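Local coordinates for aminoacyl-tRNA synthetase-interacting multifunctional protein p43 (PDB 6IPA) that probably binds tRNA through its C-terminal EMAP II-like domain and may take part in tRNA import, at residues A[53-58]-A[67-72]; A[175-180]-A[198-203]; A[138-143]-A[187-192]. One frame throughout, in Å; residues are numbered along the deposited sequence.

Overall arrangement
The three contacts follow the EMAP II-like domain from its OB-clan sheet to its C-terminal end. Contact 1 pairs two strands of the four-stranded sheet. Contact 2 joins a tight turn to the last strand, and contact 3 ties the 138-143 loop to the strand 185-189. Contacts 1 and 2 lie on opposite sides of the chain's centre, with centres 24 Å apart and nearest atoms about 15 Å apart. Contact 3 touches both. Val138 packs on Asn71 and Val72 of contact 1. Trp187 packs on Ile203 of contact 2, and its N probably hydrogen-bonds to Ala180 O. The centres of contacts 2 and 3 are 17 Å apart.

Contact 1 (A[53-58]-A[67-72]); sequences VEEVEI and CLKINV
Glu54 and Glu55 both turn their backbone N toward Lys69 O. Glu54 N donates to Lys69 O at 2.7 Å. The bond from Glu55 N is weak. Two residues thus face one, a classic beta bulge that shifts the antiparallel register by one. Beyond it the ladder is regular: Lys69 N donates to Glu55 O at 3.0 Å, and Cys67 N to Glu57 O at 2.7 Å.

Glu55 and Lys69 run side by side off one face of the sheet. They meet through aliphatic carbon, with Glu55 OE2 3.6 Å from Lys69 CD. The lysine chain is extended until it bends at chi4 (-72°). NZ then stays 5.3 Å from Glu55 OE2 and makes its salt bridge with Asp79.

The other face is apolar. Val53 CG2 lies alongside Ile70 CD1 at 4.1 Å, and Val53 CG1 meets Leu68 CD2 at 4.3 Å.

Strands 48-58 and 66-71 form a beta hairpin at the middle of a four-stranded antiparallel sheet. Strand 78-82 flanks 66-71, and strand 97-101 flanks 48-58. From the latter, Val98 packs on both Val53 and Ile70.

Contact 2 (A[175-180]-A[198-203]); sequences VKNGVA and LEQGTI
The side-chain amides of Asn177 and Gln200 lie side by side with their planes 76° apart. Asn177 OD1 is 3.4 Å from Gln200 NE2. At the other end of the Gln200 amide, OE1 lies 2.7 Å from water 1, and the carbons of Lys176 are nearby. A bend at chi2 (-62°) folds the Gln200 chain back toward the turn. The flat peptide between Gln200 and Gly201 is covered on one face by Val175. Val175 CG2 stands over it, 3.3 Å from Gln200 C, which is tight packing. Gly201 has no side chain to block this approach.

Water 1 is also within bonding distance of Val175 O, at 2.8 Å, and accepts a longer bond from Gly201 N. Which acceptors receive its protons is left open. Backbone bonds hold the rest. Val175 N donates to Gly201 O at 3.0 Å. Gly178 N donates to Glu199 O, also at 3.0 Å. Gly178 lies in the type I' turn from Lys176 to Val179, which links strands 173-176 and 179-182. Beside the turn strands, Ile203 CG1 packs on Val175 CG1, and Ile203 CD1 on Ala180 CB.

The Lys176 ammonium turns elsewhere, to Asp184 and Lys183 O. Neutral main-chain bonds, a water and a small apolar patch hold the two segments together, and no salt bridge joins them.

Contact 3 (A[138-143]-A[187-192]); sequences VGERII and WLSSKG
Ile142 fills the packed half of this contact. Its CG2 branch is 3.4 Å from Leu188 O and 4.0 Å from Trp187 CB. The same methyl approaches the Trp187 ring obliquely, and the two side chains cross at about a right angle. CG2 is anti to the backbone N of Ile142, which turns it to the tryptophan, while CD1 extends to Ser189 CB at 3.9 Å. Leu99 touches both Ile142 and Trp187 from strand 97-101, and Val50 also packs on Ile142. Next along, Leu188 N donates to Ile143 O at 2.7 Å. The return bond from Ile143 N is weak.

The more open side is polar. There Glu140 grips the exposed Ser190 with both carboxylate oxygens. Ser190 OG donates to Glu140 OE1 at 2.6 Å, and Ser190 N to Glu140 OE2 at 2.6 Å. Each oxygen uses its syn lone pair, so the two bonds together fix the rotation of the carboxylate. OE1 takes a further bond from Asn137 N, which probably helps to stabilise the negative charge.

Ser189 orders the chain around Ser190. Its OG accepts from Lys191 N at 2.7 Å, an ST turn, and donates to Gly192 O. Gly192 O also takes the bond from Ser189 N.

The arrangement is a short antiparallel bridge closed at one end by the two bonds from Ser190 to the Glu140 carboxylate, on the type I beta turn from Ser189 to Gly192. It fastens the loop between strands 126-129 and 143-144 to strand 185-189 in the C-terminal sheet of the EMAP II-like domain.

Contact 1 (A[53-58]-A[67-72])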
# COMPACT_ATOMS: atom_id res chain seq x y z
N VAL A 53 -7.45 -6.70 5.42
CA VAL A 53 -6.88 -8.00 5.07
C VAL A 53 -7.78 -9.14 5.61
O VAL A 53 -7.79 -9.42 6.81
CB VAL A 53 -5.46 -8.15 5.67
CG1 VAL A 53 -4.90 -9.50 5.33
CG2 VAL A 53 -4.53 -7.02 5.17
N GLU A 54 -8.56 -9.76 4.74
CA GLU A 54 -9.39 -10.89 5.14
C GLU A 54 -8.63 -12.19 5.47
O GLU A 54 -8.98 -12.85 6.43
CB GLU A 54 -10.39 -11.18 4.05
CG GLU A 54 -11.45 -10.10 3.99
CD GLU A 54 -12.54 -10.44 3.03
OE1 GLU A 54 -12.34 -11.40 2.26
OE2 GLU A 54 -13.56 -9.73 3.04
N GLU A 55 -7.63 -12.54 4.65
CA GLU A 55 -6.92 -13.83 4.72
C GLU A 55 -5.44 -13.71 4.38
O GLU A 55 -5.09 -13.01 3.42
CB GLU A 55 -7.49 -14.86 3.75
CG GLU A 55 -8.69 -15.65 4.24
CD GLU A 55 -9.14 -16.72 3.24
OE1 GLU A 55 -8.35 -17.67 2.93
OE2 GLU A 55 -10.29 -16.61 2.76
N VAL A 56 -4.60 -14.41 5.15
CA VAL A 56 -3.21 -14.64 4.81
C VAL A 56 -3.02 -16.11 4.49
O VAL A 56 -3.41 -16.97 5.27
CB VAL A 56 -2.29 -14.30 5.98
CG1 VAL A 56 -0.84 -14.30 5.53
CG2 VAL A 56 -2.68 -12.96 6.54
N GLU A 57 -2.40 -16.39 3.35
CA GLU A 57 -2.08 -17.73 2.91
C GLU A 57 -0.65 -17.66 2.39
O GLU A 57 -0.19 -16.57 2.07
CB GLU A 57 -3.09 -18.17 1.84
CG GLU A 57 -2.58 -19.19 0.84
CD GLU A 57 -3.65 -20.12 0.29
OE1 GLU A 57 -4.86 -19.82 0.50
OE2 GLU A 57 -3.26 -21.16 -0.32
N ILE A 58 0.08 -18.79 2.40
CA ILE A 58 1.47 -18.84 1.86
C ILE A 58 1.34 -19.28 0.42
O ILE A 58 0.34 -19.86 0.03
CB ILE A 58 2.42 -19.76 2.69
CG1 ILE A 58 2.84 -19.03 3.96
CG2 ILE A 58 3.70 -20.14 1.95
CD1 ILE A 58 3.30 -19.94 5.08
N CYS A 67 0.10 -14.84 0.04
CA CYS A 67 -1.06 -14.54 -0.82
C CYS A 67 -2.18 -13.95 0.03
O CYS A 67 -2.81 -14.69 0.79
CB CYS A 67 -1.59 -15.83 -1.46
SG CYS A 67 -0.69 -16.38 -2.93
N LEU A 68 -2.44 -12.64 -0.13
CA LEU A 68 -3.44 -11.92 0.69
C LEU A 68 -4.74 -11.73 0.00
O LEU A 68 -4.79 -11.55 -1.19
CB LEU A 68 -2.97 -10.54 1.11
CG LEU A 68 -1.90 -10.55 2.18
CD1 LEU A 68 -0.64 -11.31 1.73
CD2 LEU A 68 -1.61 -9.10 2.60
N LYS A 69 -5.81 -11.72 0.79
CA LYS A 69 -7.14 -11.40 0.30
C LYS A 69 -7.55 -10.12 1.01
O LYS A 69 -7.58 -10.07 2.23
CB LYS A 69 -8.13 -12.55 0.55
CG LYS A 69 -7.84 -13.76 -0.33
CD LYS A 69 -8.87 -14.87 -0.11
CE LYS A 69 -8.50 -16.16 -0.84
NZ LYS A 69 -8.69 -15.98 -2.30
N ILE A 70 -7.80 -9.07 0.25
CA ILE A 70 -7.95 -7.77 0.86
C ILE A 70 -9.19 -7.07 0.32
O ILE A 70 -9.36 -6.94 -0.87
CB ILE A 70 -6.70 -6.92 0.67
CG1 ILE A 70 -5.41 -7.74 0.92
CG2 ILE A 70 -6.75 -5.78 1.66
CD1 ILE A 70 -4.17 -6.87 1.09
N ASN A 71 -10.09 -6.71 1.21
CA ASN A 71 -11.34 -6.03 0.86
C ASN A 71 -11.00 -4.55 0.75
O ASN A 71 -10.58 -3.92 1.75
CB ASN A 71 -12.34 -6.23 1.99
CG ASN A 71 -13.53 -5.36 1.86
OD1 ASN A 71 -13.65 -4.53 0.92
ND2 ASN A 71 -14.43 -5.48 2.81
N VAL A 72 -11.13 -4.01 -0.47
CA VAL A 72 -10.80 -2.61 -0.70
C VAL A 72 -12.06 -1.86 -1.17
O VAL A 72 -11.97 -0.83 -1.82
CB VAL A 72 -9.67 -2.43 -1.72
CG1 VAL A 72 -8.33 -2.76 -1.14
CG2 VAL A 72 -9.91 -3.31 -2.91

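Contact 2 (A[175-180]-A[198-203])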
# COMPACT_ATOMS: atom_id res chain seq x y z
N VAL A 175 8.56 7.86 5.91
CA VAL A 175 7.95 8.08 7.22
C VAL A 175 8.88 8.99 7.98
O VAL A 175 10.08 8.70 8.05
CB VAL A 175 7.64 6.77 8.00
CG1 VAL A 175 6.81 5.83 7.15
CG2 VAL A 175 8.90 6.06 8.41
N LYS A 176 8.35 10.12 8.46
CA LYS A 176 9.10 11.05 9.28
C LYS A 176 8.33 11.23 10.57
O LYS A 176 7.13 11.52 10.52
CB LYS A 176 9.32 12.38 8.56
CG LYS A 176 10.16 12.22 7.29
CD LYS A 176 10.52 13.52 6.56
CE LYS A 176 9.43 14.05 5.63
NZ LYS A 176 9.87 15.19 4.75
N ASN A 177 9.02 11.02 11.70
CA ASN A 177 8.43 10.88 13.06
C ASN A 177 7.16 10.01 13.12
O ASN A 177 6.14 10.39 13.68
CB ASN A 177 8.16 12.26 13.66
CG ASN A 177 9.43 13.10 13.81
OD1 ASN A 177 10.58 12.60 13.70
ND2 ASN A 177 9.24 14.37 14.10
N GLY A 178 7.23 8.83 12.52
CA GLY A 178 6.16 7.86 12.63
C GLY A 178 4.93 8.19 11.80
O GLY A 178 3.88 7.56 11.93
N VAL A 179 5.05 9.18 10.92
CA VAL A 179 3.95 9.51 10.01
C VAL A 179 4.41 9.35 8.58
O VAL A 179 5.59 9.50 8.29
CB VAL A 179 3.45 10.95 10.22
CG1 VAL A 179 2.12 11.13 9.53
CG2 VAL A 179 3.28 11.26 11.69
N ALA A 180 3.49 9.01 7.70
CA ALA A 180 3.81 8.88 6.29
C ALA A 180 3.68 10.21 5.56
O ALA A 180 2.67 10.92 5.74
CB ALA A 180 2.86 7.87 5.65
N LEU A 198 7.75 2.57 12.85
CA LEU A 198 9.14 2.99 12.76
C LEU A 198 9.20 4.50 12.95
O LEU A 198 8.24 5.20 12.68
CB LEU A 198 9.73 2.60 11.41
CG LEU A 198 9.41 1.16 11.00
CD1 LEU A 198 9.89 0.87 9.57
CD2 LEU A 198 9.97 0.18 12.04
N GLU A 199 10.35 5.01 13.40
CA GLU A 199 10.49 6.44 13.68
C GLU A 199 10.78 7.11 12.35
O GLU A 199 10.01 7.95 11.91
CB GLU A 199 11.58 6.75 14.74
CG GLU A 199 11.63 5.82 15.99
CD GLU A 199 10.47 5.99 17.00
OE1 GLU A 199 9.47 6.70 16.69
OE2 GLU A 199 10.55 5.39 18.10
N GLN A 200 11.86 6.69 11.70
CA GLN A 200 12.20 7.09 10.33
C GLN A 200 12.02 5.88 9.40
O GLN A 200 11.72 4.79 9.89
CB GLN A 200 13.65 7.60 10.26
CG GLN A 200 13.92 8.83 11.13
CD GLN A 200 13.10 10.06 10.71
OE1 GLN A 200 12.77 10.24 9.51
NE2 GLN A 200 12.75 10.91 11.69
N GLY A 201 12.16 6.08 8.08
CA GLY A 201 11.99 4.98 7.10
C GLY A 201 11.60 5.38 5.68
O GLY A 201 11.24 6.52 5.46
N THR A 202 11.69 4.43 4.75
CA THR A 202 11.32 4.60 3.34
C THR A 202 10.17 3.68 2.92
O THR A 202 10.04 2.58 3.41
CB THR A 202 12.53 4.30 2.46
OG1 THR A 202 13.02 2.97 2.72
CG2 THR A 202 13.63 5.29 2.74
N ILE A 203 9.39 4.11 1.93
CA ILE A 203 8.09 3.52 1.66
C ILE A 203 8.20 2.69 0.41
O ILE A 203 8.69 3.16 -0.60
CB ILE A 203 7.00 4.60 1.50
CG1 ILE A 203 6.66 5.18 2.86
CG2 ILE A 203 5.74 4.09 0.80
CD1 ILE A 203 5.76 6.39 2.82
O HOH W 1 12.67 9.16 7.03

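Contact 3 (A[138-143]-A[187-192])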
# COMPACT_ATOMS: atom_id res chain seq x y z
N VAL A 138 -13.15 0.73 4.18
CA VAL A 138 -12.57 0.08 3.06
C VAL A 138 -12.94 0.95 1.91
O VAL A 138 -14.09 1.36 1.80
CB VAL A 138 -13.14 -1.37 2.83
CG1 VAL A 138 -12.56 -2.36 3.84
CG2 VAL A 138 -14.67 -1.43 2.85
N GLY A 139 -11.99 1.26 1.06
CA GLY A 139 -12.29 1.98 -0.15
C GLY A 139 -11.93 3.45 -0.05
O GLY A 139 -11.80 4.05 -1.05
N GLU A 140 -11.74 4.06 1.12
CA GLU A 140 -11.41 5.49 1.09
C GLU A 140 -10.00 5.84 0.58
O GLU A 140 -8.96 5.22 0.94
CB GLU A 140 -11.64 6.14 2.42
CG GLU A 140 -10.54 5.91 3.41
CD GLU A 140 -10.77 6.62 4.70
OE1 GLU A 140 -11.63 6.15 5.49
OE2 GLU A 140 -10.08 7.65 4.90
N ARG A 141 -9.95 6.87 -0.25
CA ARG A 141 -8.72 7.29 -0.93
C ARG A 141 -7.91 8.08 0.10
O ARG A 141 -8.46 8.94 0.78
CB ARG A 141 -9.07 8.12 -2.20
CG ARG A 141 -8.01 8.10 -3.28
CD ARG A 141 -8.02 9.32 -4.16
NE ARG A 141 -6.69 9.58 -4.72
CZ ARG A 141 -6.43 10.47 -5.67
NH1 ARG A 141 -7.42 11.22 -6.18
NH2 ARG A 141 -5.17 10.61 -6.13
N ILE A 142 -6.63 7.70 0.27
CA ILE A 142 -5.72 8.37 1.18
C ILE A 142 -4.96 9.44 0.39
O ILE A 142 -4.37 9.14 -0.68
CB ILE A 142 -4.69 7.37 1.73
CG1 ILE A 142 -5.38 6.17 2.47
CG2 ILE A 142 -3.64 8.06 2.58
CD1 ILE A 142 -6.37 6.55 3.56
N ILE A 143 -5.00 10.67 0.89
CA ILE A 143 -4.58 11.86 0.13
C ILE A 143 -3.58 12.63 0.96
O ILE A 143 -3.57 12.47 2.16
CB ILE A 143 -5.79 12.79 -0.17
CG1 ILE A 143 -6.36 13.42 1.11
CG2 ILE A 143 -6.91 12.06 -0.90
CD1 ILE A 143 -7.32 14.59 0.86
N TRP A 187 0.26 12.07 4.75
CA TRP A 187 -0.80 11.27 4.21
C TRP A 187 -1.94 11.32 5.18
O TRP A 187 -1.72 11.12 6.38
CB TRP A 187 -0.39 9.82 4.11
CG TRP A 187 0.62 9.50 3.06
CD1 TRP A 187 1.54 10.34 2.50
CD2 TRP A 187 0.85 8.22 2.47
NE1 TRP A 187 2.32 9.66 1.60
CE2 TRP A 187 1.91 8.36 1.56
CE3 TRP A 187 0.26 6.97 2.63
CZ2 TRP A 187 2.39 7.30 0.82
CZ3 TRP A 187 0.72 5.94 1.88
CH2 TRP A 187 1.79 6.11 0.98
N LEU A 188 -3.16 11.51 4.65
CA LEU A 188 -4.35 11.70 5.48
C LEU A 188 -5.48 10.69 5.21
O LEU A 188 -5.73 10.31 4.10
CB LEU A 188 -4.88 13.11 5.28
CG LEU A 188 -4.45 14.23 6.20
CD1 LEU A 188 -2.95 14.31 6.42
CD2 LEU A 188 -5.02 15.54 5.68
N SER A 189 -6.19 10.29 6.25
CA SER A 189 -7.33 9.38 6.13
C SER A 189 -8.49 10.15 6.68
O SER A 189 -8.30 11.29 7.15
CB SER A 189 -7.15 8.15 7.03
OG SER A 189 -7.50 8.48 8.37
N SER A 190 -9.65 9.52 6.70
CA SER A 190 -10.86 10.13 7.27
C SER A 190 -10.75 10.29 8.75
O SER A 190 -11.58 10.97 9.35
CB SER A 190 -12.13 9.32 6.92
OG SER A 190 -12.09 7.95 7.30
N LYS A 191 -9.76 9.64 9.37
CA LYS A 191 -9.62 9.71 10.82
C LYS A 191 -8.22 10.13 11.23
O LYS A 191 -7.83 9.89 12.36
CB LYS A 191 -9.95 8.37 11.44
CG LYS A 191 -11.33 7.86 11.09
CD LYS A 191 -12.32 8.20 12.17
CE LYS A 191 -13.74 8.05 11.66
NZ LYS A 191 -14.68 7.74 12.78
N GLY A 192 -7.47 10.73 10.33
CA GLY A 192 -6.18 11.30 10.66
C GLY A 192 -5.01 10.69 9.91
O GLY A 192 -5.16 9.76 9.12